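PDB 6HUZ: coenzyme F420-dependent N(5),N(10)-methenyltetrahydromethanopterin reductase-related protein, which binds the iron-guanylylpyridinol cofactor and methenyl-tetrahydrofolate as a bacterial paralog of [Fe]-hydrogenase and uses tetrahydrofolate derivatives as substrates. Local coordinates for residues A[17-20]-A[21-24]; A[229-232]-A[233-236]; A[260-264]-A[265-269]; A[325-328]-A[329-333]. All blocks are in the same frame, centred on the assembly; numbering follows the deposited sequence. Where two conformers were deposited one is given.

Contact 1: A[17-20]-A[21-24]; sequences KLNV and PEKL
N19 opens the contact by laying its side-chain amide against the first turn of the short helix 20-23, from the N-cap position. With CG anti to the backbone N (chi1 -167°), the amide lies beside E22: N19 ND2 is 3.2 Å from E22 CB, while N19 OD1 faces the P21 ring, 3.6 Å from P21 CD. The long axes of the N19 and P21 side chains are roughly perpendicular. N19 is also the centre of an inverse gamma turn, closed by a weak bond from V20 N to L18 O. Its carbonyl oxygen takes a nearly straight bond from K23 N (K23 N to N19 O 2.9 Å, 172°) and a weaker one from E22 N. The first methylene beyond K23 CB leans on the same oxygen, with K23 CG 3.2 Å from N19 O. V20 follows and accepts from L24 N, just past the end of the helix, L24 N to V20 O being 2.9 Å. Its side chain carries the apolar part: V20 CB abuts P21 CD at 3.7 Å, and V20 CG1 comes more loosely to L24 CD1 at 4.3 Å. The turn follows helix 11-17, whose K17 holds methenyltetrahydrofolate through NZ. V20 packs on Y14 of that helix and on Y30, I150 and T153 of nearby loops, whereas L18 and K23 meet I227 of the second subunit.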
loop_
_atom_site.group_PDB
_atom_site.type_symbol
_atom_site.label_atom_id
_atom_site.label_comp_id
_atom_site.label_asym_id
_atom_site.label_seq_id
_atom_site.Cartn_x
_atom_site.Cartn_y
_atom_site.Cartn_z
ATOM N N LYS A 17 25.496 -6.154 17.000
ATOM C CA LYS A 17 24.450 -6.690 16.159
ATOM C C LYS A 17 24.351 -5.843 14.925
ATOM O O LYS A 17 24.507 -6.373 13.826
ATOM C CB LYS A 17 23.158 -6.792 16.953
ATOM C CG LYS A 17 23.394 -7.735 18.122
ATOM C CD LYS A 17 22.166 -7.969 18.961
ATOM C CE LYS A 17 22.500 -8.921 20.101
ATOM N NZ LYS A 17 21.286 -9.584 20.656
ATOM N N LEU A 18 24.129 -4.539 15.099
ATOM C CA LEU A 18 24.094 -3.574 14.012
ATOM C C LEU A 18 25.353 -2.717 14.264
ATOM O O LEU A 18 25.455 -1.994 15.268
ATOM C CB LEU A 18 22.807 -2.725 13.991
ATOM C CG LEU A 18 22.656 -1.721 12.823
ATOM C CD1 LEU A 18 22.341 -2.431 11.477
ATOM C CD2 LEU A 18 21.511 -0.755 13.087
ATOM N N ASN A 19 26.326 -2.846 13.378
ATOM C CA ASN A 19 27.572 -2.108 13.439
ATOM C C ASN A 19 27.261 -0.638 13.067
ATOM O O ASN A 19 27.585 -0.224 11.964
ATOM C CB ASN A 19 28.531 -2.707 12.423
ATOM C CG ASN A 19 29.939 -2.220 12.612
ATOM O OD1 ASN A 19 30.203 -1.383 13.469
ATOM N ND2 ASN A 19 30.872 -2.732 11.820
ATOM N N VAL A 20 26.635 0.131 13.972
ATOM C CA VAL A 20 26.244 1.531 13.728
ATOM C C VAL A 20 27.443 2.471 13.379
ATOM O O VAL A 20 27.309 3.293 12.465
ATOM C CB VAL A 20 25.368 2.094 14.876
ATOM C CG1 VAL A 20 25.085 3.576 14.662
ATOM C CG2 VAL A 20 24.045 1.325 14.962
ATOM N N PRO A 21 28.608 2.400 14.031
ATOM C CA PRO A 21 29.701 3.303 13.618
ATOM C C PRO A 21 30.091 3.098 12.142
ATOM O O PRO A 21 30.412 4.057 11.449
ATOM C CB PRO A 21 30.849 2.947 14.581
ATOM C CG PRO A 21 30.204 2.278 15.747
ATOM C CD PRO A 21 29.020 1.538 15.157
ATOM N N GLU A 22 30.046 1.850 11.664
ATOM C CA GLU A 22 30.393 1.507 10.287
ATOM C C GLU A 22 29.287 1.817 9.261
ATOM O O GLU A 22 29.564 2.423 8.220
ATOM C CB GLU A 22 30.723 0.005 10.207
ATOM C CG GLU A 22 31.608 -0.400 9.035
ATOM C CD GLU A 22 30.956 -0.430 7.664
ATOM O OE1 GLU A 22 31.529 0.164 6.722
ATOM O OE2 GLU A 22 29.875 -1.048 7.527
ATOM N N LYS A 23 28.047 1.372 9.550
ATOM C CA LYS A 23 26.908 1.532 8.668
ATOM C C LYS A 23 26.356 2.942 8.609
ATOM O O LYS A 23 25.877 3.356 7.555
ATOM C CB LYS A 23 25.770 0.581 9.091
ATOM C CG LYS A 23 26.166 -0.898 9.164
ATOM C CD LYS A 23 25.728 -1.661 7.958
ATOM C CE LYS A 23 25.719 -3.142 8.220
ATOM N NZ LYS A 23 26.087 -3.908 7.007
ATOM N N LEU A 24 26.368 3.666 9.719
ATOM C CA LEU A 24 25.814 5.018 9.726
ATOM C C LEU A 24 26.801 6.109 10.133
ATOM O O LEU A 24 26.907 7.110 9.422
ATOM C CB LEU A 24 24.578 5.047 10.608
ATOM C CG LEU A 24 23.430 4.140 10.125
ATOM C CD1 LEU A 24 22.502 3.800 11.263
ATOM C CD2 LEU A 24 22.637 4.786 8.967
#

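Contact 2: A[229-232]-A[233-236]. With NA (sodium ion), chain I; GUE (5,10-Methenyltetrahydrofolate), chain C.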
loop_
_atom_site.group_PDB
_atom_site.type_symbol
_atom_site.label_atom_id
_atom_site.label_comp_id
_atom_site.label_asym_id
_atom_site.label_seq_id
_atom_site.Cartn_x
_atom_site.Cartn_y
_atom_site.Cartn_z
ATOM N N LYS A 229 -1.911 9.662 -20.709
ATOM C CA LYS A 229 -2.875 10.765 -20.850
ATOM C C LYS A 229 -4.275 10.315 -20.323
ATOM O O LYS A 229 -5.322 10.590 -20.921
ATOM C CB LYS A 229 -2.889 11.322 -22.281
ATOM C CG LYS A 229 -1.646 12.188 -22.559
ATOM C CD LYS A 229 -1.243 12.172 -24.033
ATOM C CE LYS A 229 -0.087 13.097 -24.329
ATOM N NZ LYS A 229 0.362 12.977 -25.746
ATOM N N THR A 230 -4.245 9.599 -19.182
ATOM C CA THR A 230 -5.447 9.070 -18.511
ATOM C C THR A 230 -5.938 10.072 -17.448
ATOM O O THR A 230 -5.215 11.019 -17.153
ATOM C CB THR A 230 -5.192 7.640 -17.969
ATOM O OG1 THR A 230 -6.448 7.080 -17.580
ATOM C CG2 THR A 230 -4.231 7.604 -16.785
ATOM N N LYS A 231 -7.156 9.875 -16.892
ATOM C CA LYS A 231 -7.757 10.776 -15.883
ATOM C C LYS A 231 -7.128 10.641 -14.483
ATOM O O LYS A 231 -6.762 9.538 -14.061
ATOM C CB LYS A 231 -9.259 10.468 -15.714
ATOM C CG LYS A 231 -10.162 10.902 -16.838
ATOM C CD LYS A 231 -11.596 10.425 -16.579
ATOM C CE LYS A 231 -12.398 10.199 -17.846
ATOM N NZ LYS A 231 -13.315 11.331 -18.152
ATOM N N ARG A 232 -7.058 11.760 -13.738
ATOM C CA ARG A 232 -6.511 11.778 -12.367
ATOM C C ARG A 232 -7.282 10.801 -11.503
ATOM O O ARG A 232 -6.697 10.039 -10.730
ATOM C CB ARG A 232 -6.652 13.191 -11.774
ATOM C CG ARG A 232 -6.246 13.298 -10.305
ATOM C CD ARG A 232 -4.782 13.565 -10.078
ATOM N NE ARG A 232 -4.594 13.982 -8.683
ATOM C CZ ARG A 232 -4.611 15.239 -8.269
ATOM N NH1 ARG A 232 -4.466 15.520 -6.981
ATOM N NH2 ARG A 232 -4.773 16.230 -9.140
ATOM N N SER A 233 -8.609 10.813 -11.637
ATOM C CA SER A 233 -9.456 9.922 -10.855
ATOM C C SER A 233 -9.056 8.463 -11.084
ATOM O O SER A 233 -9.039 7.681 -10.148
ATOM C CB SER A 233 -10.927 10.138 -11.202
ATOM O OG SER A 233 -11.226 9.758 -12.532
ATOM N N MET A 234 -8.740 8.102 -12.330
ATOM C CA MET A 234 -8.340 6.738 -12.646
ATOM C C MET A 234 -7.011 6.440 -12.047
ATOM O O MET A 234 -6.820 5.366 -11.482
ATOM C CB MET A 234 -8.321 6.524 -14.170
ATOM C CG MET A 234 -9.696 6.615 -14.746
ATOM S SD MET A 234 -9.682 6.609 -16.531
ATOM C CE MET A 234 -9.178 4.860 -16.849
ATOM N N THR A 235 -6.075 7.391 -12.144
ATOM C CA THR A 235 -4.749 7.194 -11.558
ATOM C C THR A 235 -4.821 7.004 -10.026
ATOM O O THR A 235 -4.209 6.082 -9.482
ATOM C CB THR A 235 -3.866 8.393 -11.912
ATOM O OG1 THR A 235 -3.742 8.455 -13.323
ATOM C CG2 THR A 235 -2.462 8.313 -11.256
ATOM N N GLU A 236 -5.571 7.839 -9.336
ATOM C CA GLU A 236 -5.661 7.732 -7.875
ATOM C C GLU A 236 -6.347 6.457 -7.456
ATOM O O GLU A 236 -5.984 5.913 -6.429
ATOM C CB GLU A 236 -6.383 8.941 -7.264
ATOM C CG GLU A 236 -5.570 10.206 -7.420
ATOM C CD GLU A 236 -6.067 11.375 -6.602
ATOM O OE1 GLU A 236 -7.191 11.308 -6.053
ATOM O OE2 GLU A 236 -5.321 12.376 -6.525
HETATM NA NA NA I . -7.500 14.238 -5.727
HETATM N N1 GUE C . 0.161 -2.411 -19.354
HETATM C C2 GUE C . -0.580 -3.155 -18.489
HETATM N N3 GUE C . -1.876 -2.926 -18.253
HETATM C C4 GUE C . -2.565 -1.967 -18.848
HETATM C C6 GUE C . -1.811 0.236 -21.870
HETATM C "C1'" GUE C . -6.259 4.786 -20.845
HETATM C "C2'" GUE C . -5.833 4.190 -19.651
HETATM C "C3'" GUE C . -4.820 3.227 -19.666
HETATM C "C4'" GUE C . -4.233 2.826 -20.877
HETATM C "C5'" GUE C . -4.688 3.409 -22.070
HETATM O O4 GUE C . -3.779 -1.822 -18.590
HETATM C C4A GUE C . -1.840 -1.133 -19.830
HETATM N N5 GUE C . -2.326 -0.029 -20.533
HETATM C C7 GUE C . -0.320 0.445 -21.633
HETATM N N8 GUE C . 0.296 -0.671 -20.923
HETATM C C8A GUE C . -0.419 -1.413 -20.042
HETATM N N2 GUE C . 0.063 -4.146 -17.824
HETATM C C9 GUE C . -2.388 1.640 -22.109
HETATM N N10 GUE C . -3.260 1.797 -20.947
HETATM C "C6'" GUE C . -5.686 4.382 -22.046
HETATM C C11 GUE C . -7.355 5.830 -20.845
HETATM O O11 GUE C . -7.651 6.418 -19.815
HETATM N N GUE C . -8.008 6.076 -21.987
HETATM C CA GUE C . -9.193 6.934 -22.048
HETATM C C GUE C . -10.381 6.212 -22.653
HETATM O OX1 GUE C . -10.182 5.272 -23.465
HETATM O OX2 GUE C . -11.540 6.554 -22.330
HETATM C CB GUE C . -8.907 8.248 -22.783
HETATM C CG GUE C . -7.456 8.391 -23.257
HETATM C CD GUE C . -7.226 9.638 -24.101
HETATM O OE1 GUE C . -6.211 10.343 -23.849
HETATM O OE2 GUE C . -8.042 9.907 -25.023
HETATM C C1 GUE C . -3.110 0.871 -20.079
HETATM O O HOH W 1 -3.505 11.284 -14.630
HETATM O O HOH W 2 -8.531 15.727 -7.794
#
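R232 and E236, one helical turn apart, form a salt bridge in which R232 NE donates to E236 OE2 at 2.8 Å (141°), with a weaker bond from R232 NH1. The guanidinium and carboxylate stand 72° apart, and NE meets OE2 from above the carboxylate plane. Both E236 oxygens also bind a sodium ion, OE1 and OE2 each 3.0 Å from the metal, alongside a water and E256 and K356 of the second subunit. R232 NH1 forms a further salt bridge with E304 of that subunit. A leucine in place of R232 would probably leave the E236 and E304 carboxylates without their shared positive partner. At the other end, T230 OG1, anti to the backbone N (chi1 -168°), donates to O11 of methenyltetrahydrofolate at 2.6 Å. A water joins T230 O to T235 OG1. E236 N to R232 O (2.8 Å) and T235 N to K231 O are ordinary helical bonds. In the packing, T230 OG1 lies 3.4 Å from M234 SD, T230 CG2 is 3.6 Å from T235 OG1, and M234 rests on F91 of the second subunit. The arrangement is a helix N-terminus, K231 at the N-cap position, completing a substrate site shared between subunits.

Contact 3: A[260-264]-A[265-269]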
loop_
_atom_site.group_PDB
_atom_site.type_symbol
_atom_site.label_atom_id
_atom_site.label_comp_id
_atom_site.label_asym_id
_atom_site.label_seq_id
_atom_site.Cartn_x
_atom_site.Cartn_y
_atom_site.Cartn_z
ATOM N N LYS A 260 2.265 -15.842 -3.192
ATOM C CA LYS A 260 1.498 -16.862 -3.909
ATOM C C LYS A 260 0.275 -16.296 -4.623
ATOM O O LYS A 260 -0.020 -16.682 -5.757
ATOM C CB LYS A 260 1.026 -17.952 -2.940
ATOM C CG LYS A 260 0.232 -19.081 -3.606
ATOM C CD LYS A 260 1.090 -19.877 -4.574
ATOM C CE LYS A 260 0.574 -21.282 -4.786
ATOM N NZ LYS A 260 0.653 -22.115 -3.551
ATOM N N LEU A 261 -0.458 -15.422 -3.970
ATOM C CA LEU A 261 -1.655 -14.893 -4.612
ATOM C C LEU A 261 -1.412 -13.858 -5.713
ATOM O O LEU A 261 -2.110 -13.917 -6.710
ATOM C CB LEU A 261 -2.614 -14.376 -3.551
ATOM C CG LEU A 261 -3.095 -15.495 -2.595
ATOM C CD1 LEU A 261 -3.635 -14.906 -1.300
ATOM C CD2 LEU A 261 -4.126 -16.391 -3.277
ATOM N N LEU A 262 -0.452 -12.928 -5.580
ATOM C CA LEU A 262 -0.271 -11.947 -6.666
ATOM C C LEU A 262 0.347 -12.568 -7.933
ATOM O O LEU A 262 0.021 -12.148 -9.059
ATOM C CB LEU A 262 0.597 -10.760 -6.211
ATOM C CG LEU A 262 -0.065 -9.744 -5.306
ATOM C CD1 LEU A 262 0.938 -8.674 -4.879
ATOM C CD2 LEU A 262 -1.244 -9.081 -6.015
ATOM N N ASN A 263 1.245 -13.554 -7.745
ATOM C CA ASN A 263 1.964 -14.246 -8.825
ATOM C C ASN A 263 3.071 -13.322 -9.379
ATOM O O ASN A 263 2.823 -12.391 -10.164
ATOM C CB ASN A 263 1.031 -14.790 -9.934
ATOM C CG ASN A 263 1.766 -15.734 -10.881
ATOM O OD1 ASN A 263 2.918 -15.494 -11.252
ATOM N ND2 ASN A 263 1.140 -16.825 -11.307
ATOM N N VAL A 264 4.302 -13.589 -8.960
ATOM C CA VAL A 264 5.473 -12.788 -9.373
ATOM C C VAL A 264 5.637 -12.821 -10.915
ATOM O O VAL A 264 5.882 -11.799 -11.556
ATOM C CB VAL A 264 6.741 -13.331 -8.656
ATOM C CG1 VAL A 264 8.015 -12.789 -9.283
ATOM C CG2 VAL A 264 6.705 -13.002 -7.166
ATOM N N ASP A 265 5.509 -13.996 -11.499
ATOM C CA ASP A 265 5.640 -14.137 -12.959
ATOM C C ASP A 265 4.637 -13.247 -13.676
ATOM O O ASP A 265 4.987 -12.614 -14.668
ATOM C CB ASP A 265 5.437 -15.597 -13.380
ATOM C CG ASP A 265 6.616 -16.457 -12.968
ATOM O OD1 ASP A 265 7.718 -15.896 -12.782
ATOM O OD2 ASP A 265 6.433 -17.689 -12.820
ATOM N N ALA A 266 3.398 -13.214 -13.187
ATOM C CA ALA A 266 2.335 -12.399 -13.783
ATOM C C ALA A 266 2.658 -10.943 -13.623
ATOM O O ALA A 266 2.499 -10.180 -14.560
ATOM C CB ALA A 266 0.998 -12.699 -13.117
ATOM N N MET A 267 3.100 -10.528 -12.416
ATOM C CA MET A 267 3.421 -9.147 -12.202
ATOM C C MET A 267 4.552 -8.747 -13.126
ATOM O O MET A 267 4.479 -7.722 -13.770
ATOM C CB MET A 267 3.850 -8.936 -10.756
ATOM C CG MET A 267 2.693 -9.032 -9.792
ATOM S SD MET A 267 3.152 -8.358 -8.174
ATOM C CE MET A 267 4.298 -9.587 -7.616
ATOM N N LYS A 268 5.597 -9.563 -13.219
ATOM C CA LYS A 268 6.722 -9.214 -14.088
ATOM C C LYS A 268 6.307 -9.053 -15.560
ATOM O O LYS A 268 6.773 -8.139 -16.231
ATOM C CB LYS A 268 7.762 -10.313 -13.971
ATOM C CG LYS A 268 9.012 -10.136 -14.808
ATOM C CD LYS A 268 9.919 -11.386 -14.726
ATOM C CE LYS A 268 9.775 -12.224 -13.461
ATOM N NZ LYS A 268 10.440 -13.548 -13.623
ATOM N N ALA A 269 5.459 -9.957 -16.052
ATOM C CA ALA A 269 4.983 -9.939 -17.432
ATOM C C ALA A 269 4.159 -8.691 -17.673
ATOM O O ALA A 269 4.450 -7.935 -18.595
ATOM C CB ALA A 269 4.151 -11.174 -17.698
HETATM O O HOH W 3 4.632 -18.136 -10.306
#
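N263 caps the helix that starts just after it: its OD1 accepts from A266 N at 3.0 Å (157°). The donor sits well above the plane of the side-chain amide, 56° out of it, so the bond does not run along a lone pair. The chain leaves helix 232-262 at N263 with a positive phi, and CG anti to the backbone N (chi1 -168°) swings the amide over the new turn. A water donates to both N263 OD1 and D265 OD2, tying the cap to the exposed carboxylate. N263 CB also touches A266 CB at 3.8 Å. A valine in place of N263 would probably leave A266 N without its capping acceptor and take away one acceptor of this water. M267 turns back across the junction. Bent at its last torsion, it brings SD to 4.0 Å from L262 CD1 and curls CE towards V264, M267 CE being 3.8 Å from V264 CA and 4.2 Å from V264 CG2. The backbone of M267 is bonded as well, M267 N to N263 O being 2.9 Å, and K268 N to V264 O closes the next turn. K268 NZ reaches back to D265 OD1 in a long ion pair. The junction links the end of helix 232-262 to helix 264-271; L262 packs back on I246 and L249 of the first helix and on V202 of the second subunit, while M267 lies against F214 of that subunit.

Contact 4: A[325-328]-A[329-333]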
loop_
_atom_site.group_PDB
_atom_site.type_symbol
_atom_site.label_atom_id
_atom_site.label_comp_id
_atom_site.label_asym_id
_atom_site.label_seq_id
_atom_site.Cartn_x
_atom_site.Cartn_y
_atom_site.Cartn_z
ATOM N N GLU A 325 -15.698 4.739 8.005
ATOM C CA GLU A 325 -16.846 5.644 8.067
ATOM C C GLU A 325 -18.144 4.891 8.375
ATOM O O GLU A 325 -18.930 5.354 9.183
ATOM C CB GLU A 325 -17.021 6.395 6.737
ATOM C CG GLU A 325 -16.116 7.602 6.608
ATOM C CD GLU A 325 -16.138 8.228 5.229
ATOM O OE1 GLU A 325 -15.049 8.364 4.622
ATOM O OE2 GLU A 325 -17.240 8.582 4.750
ATOM N N HIS A 326 -18.364 3.763 7.718
ATOM C CA HIS A 326 -19.562 2.949 7.910
ATOM C C HIS A 326 -19.613 2.397 9.326
ATOM O O HIS A 326 -20.665 2.442 9.967
ATOM C CB HIS A 326 -19.595 1.789 6.907
ATOM C CG HIS A 326 -20.215 2.152 5.592
ATOM N ND1 HIS A 326 -19.454 2.651 4.541
ATOM C CD2 HIS A 326 -21.506 2.087 5.198
ATOM C CE1 HIS A 326 -20.301 2.865 3.546
ATOM N NE2 HIS A 326 -21.548 2.534 3.893
ATOM N N MET A 327 -18.487 1.850 9.800
ATOM C CA MET A 327 -18.396 1.301 11.154
ATOM C C MET A 327 -18.675 2.382 12.194
ATOM O O MET A 327 -19.457 2.146 13.122
ATOM C CB MET A 327 -17.012 0.697 11.397
ATOM C CG MET A 327 -16.891 -0.690 10.857
ATOM S SD MET A 327 -17.959 -1.825 11.783
ATOM C CE MET A 327 -16.870 -2.191 13.129
ATOM N N GLU A 328 -18.063 3.574 12.033
ATOM C CA GLU A 328 -18.285 4.693 12.960
ATOM C C GLU A 328 -19.783 5.056 13.003
ATOM O O GLU A 328 -20.303 5.357 14.071
ATOM C CB GLU A 328 -17.498 5.951 12.533
ATOM C CG GLU A 328 -16.008 5.912 12.826
ATOM C CD GLU A 328 -15.605 6.036 14.280
ATOM O OE1 GLU A 328 -16.484 6.299 15.130
ATOM O OE2 GLU A 328 -14.403 5.860 14.573
ATOM N N ASP A 329 -20.461 5.047 11.838
ATOM C CA ASP A 329 -21.894 5.381 11.747
ATOM C C ASP A 329 -22.771 4.296 12.363
ATOM O O ASP A 329 -23.811 4.589 12.939
ATOM C CB ASP A 329 -22.318 5.559 10.273
ATOM C CG ASP A 329 -21.855 6.846 9.621
ATOM O OD1 ASP A 329 -21.530 7.806 10.359
ATOM O OD2 ASP A 329 -21.815 6.894 8.378
ATOM N N LEU A 330 -22.362 3.043 12.218
ATOM C CA LEU A 330 -23.102 1.885 12.721
ATOM C C LEU A 330 -22.890 1.603 14.233
ATOM O O LEU A 330 -23.857 1.411 14.983
ATOM C CB LEU A 330 -22.622 0.686 11.874
ATOM C CG LEU A 330 -23.318 -0.645 12.066
ATOM C CD1 LEU A 330 -24.820 -0.527 11.843
ATOM C CD2 LEU A 330 -22.759 -1.663 11.098
ATOM N N VAL A 331 -21.651 1.594 14.697
ATOM C CA VAL A 331 -21.400 1.277 16.107
ATOM C C VAL A 331 -20.698 2.327 16.936
ATOM O O VAL A 331 -20.623 2.148 18.150
ATOM C CB VAL A 331 -20.638 -0.072 16.220
ATOM C CG1 VAL A 331 -21.506 -1.231 15.746
ATOM C CG2 VAL A 331 -19.326 -0.042 15.435
ATOM N N GLY A 332 -20.189 3.398 16.331
ATOM C CA GLY A 332 -19.493 4.420 17.100
ATOM C C GLY A 332 -18.016 4.123 17.244
ATOM O O GLY A 332 -17.561 3.010 16.962
ATOM N N ASP A 333 -17.269 5.135 17.705
ATOM C CA ASP A 333 -15.811 5.118 17.864
ATOM C C ASP A 333 -15.211 4.192 18.866
ATOM O O ASP A 333 -14.204 3.544 18.563
ATOM C CB ASP A 333 -15.292 6.520 18.187
ATOM C CG ASP A 333 -13.807 6.604 17.938
ATOM O OD1 ASP A 333 -13.391 6.408 16.784
ATOM O OD2 ASP A 333 -13.061 6.838 18.897
#
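D329 donates its backbone N to E325 O at 3.1 Å, and its side chain folds back so that D329 CG lies 3.3 Å from the same E325 O. L330 N repeats the helical bond to H326 O at 2.9 Å. V331 N meets M327 O almost straight (2.8 Å, 175°). The V331 CG2 methyl sits between its own backbone N and carbonyl carbon (chi1 -66° for CG1), which places it alongside M327 CE at 4.0 Å, the two side chains pointing the same way. At G332 the chain leaves helical angles with a positive phi of 89°: its N gives only a weak bond to E328 O, and G332 CA lies 3.3 Å from that oxygen. At these angles a CB would collide with the carbonyl oxygen of V331. D333 then turns its carboxylate beside that of E328, the planes nearly coplanar and D333 OD1 2.5 Å from E328 OE2, a distance at which one acid probably carries a proton. D333 OD1 is also bonded by Y315 of the second subunit, and OD2 by K337. The arrangement is a tight junction between helix 320-331 and helix 333-345, with G332 at the N-cap position of the second, at the dimer interface where M327 and L330 meet their own counterparts.

In the fold
All four contacts are turns or helix junctions, all touch the second subunit, and none is a true core contact. Contacts 2 and 3 lie near opposite ends of helix 232-262, and both are partly buried: the first is built on charge, a sodium ion and the substrate, the second on an asparagine cap and the fold-back of a methionine onto apolar neighbours. Surface contacts 1 and 4 lie on opposite sides of the chain's centre, about 46 Å apart between centres. Contact 1 relies on backbone bonds and light packing, whereas contact 4 pairs two close acids across a glycine. Contacts 1 and 2 are related across the dimer: T230's ligand is also bonded by K17 of the second subunit.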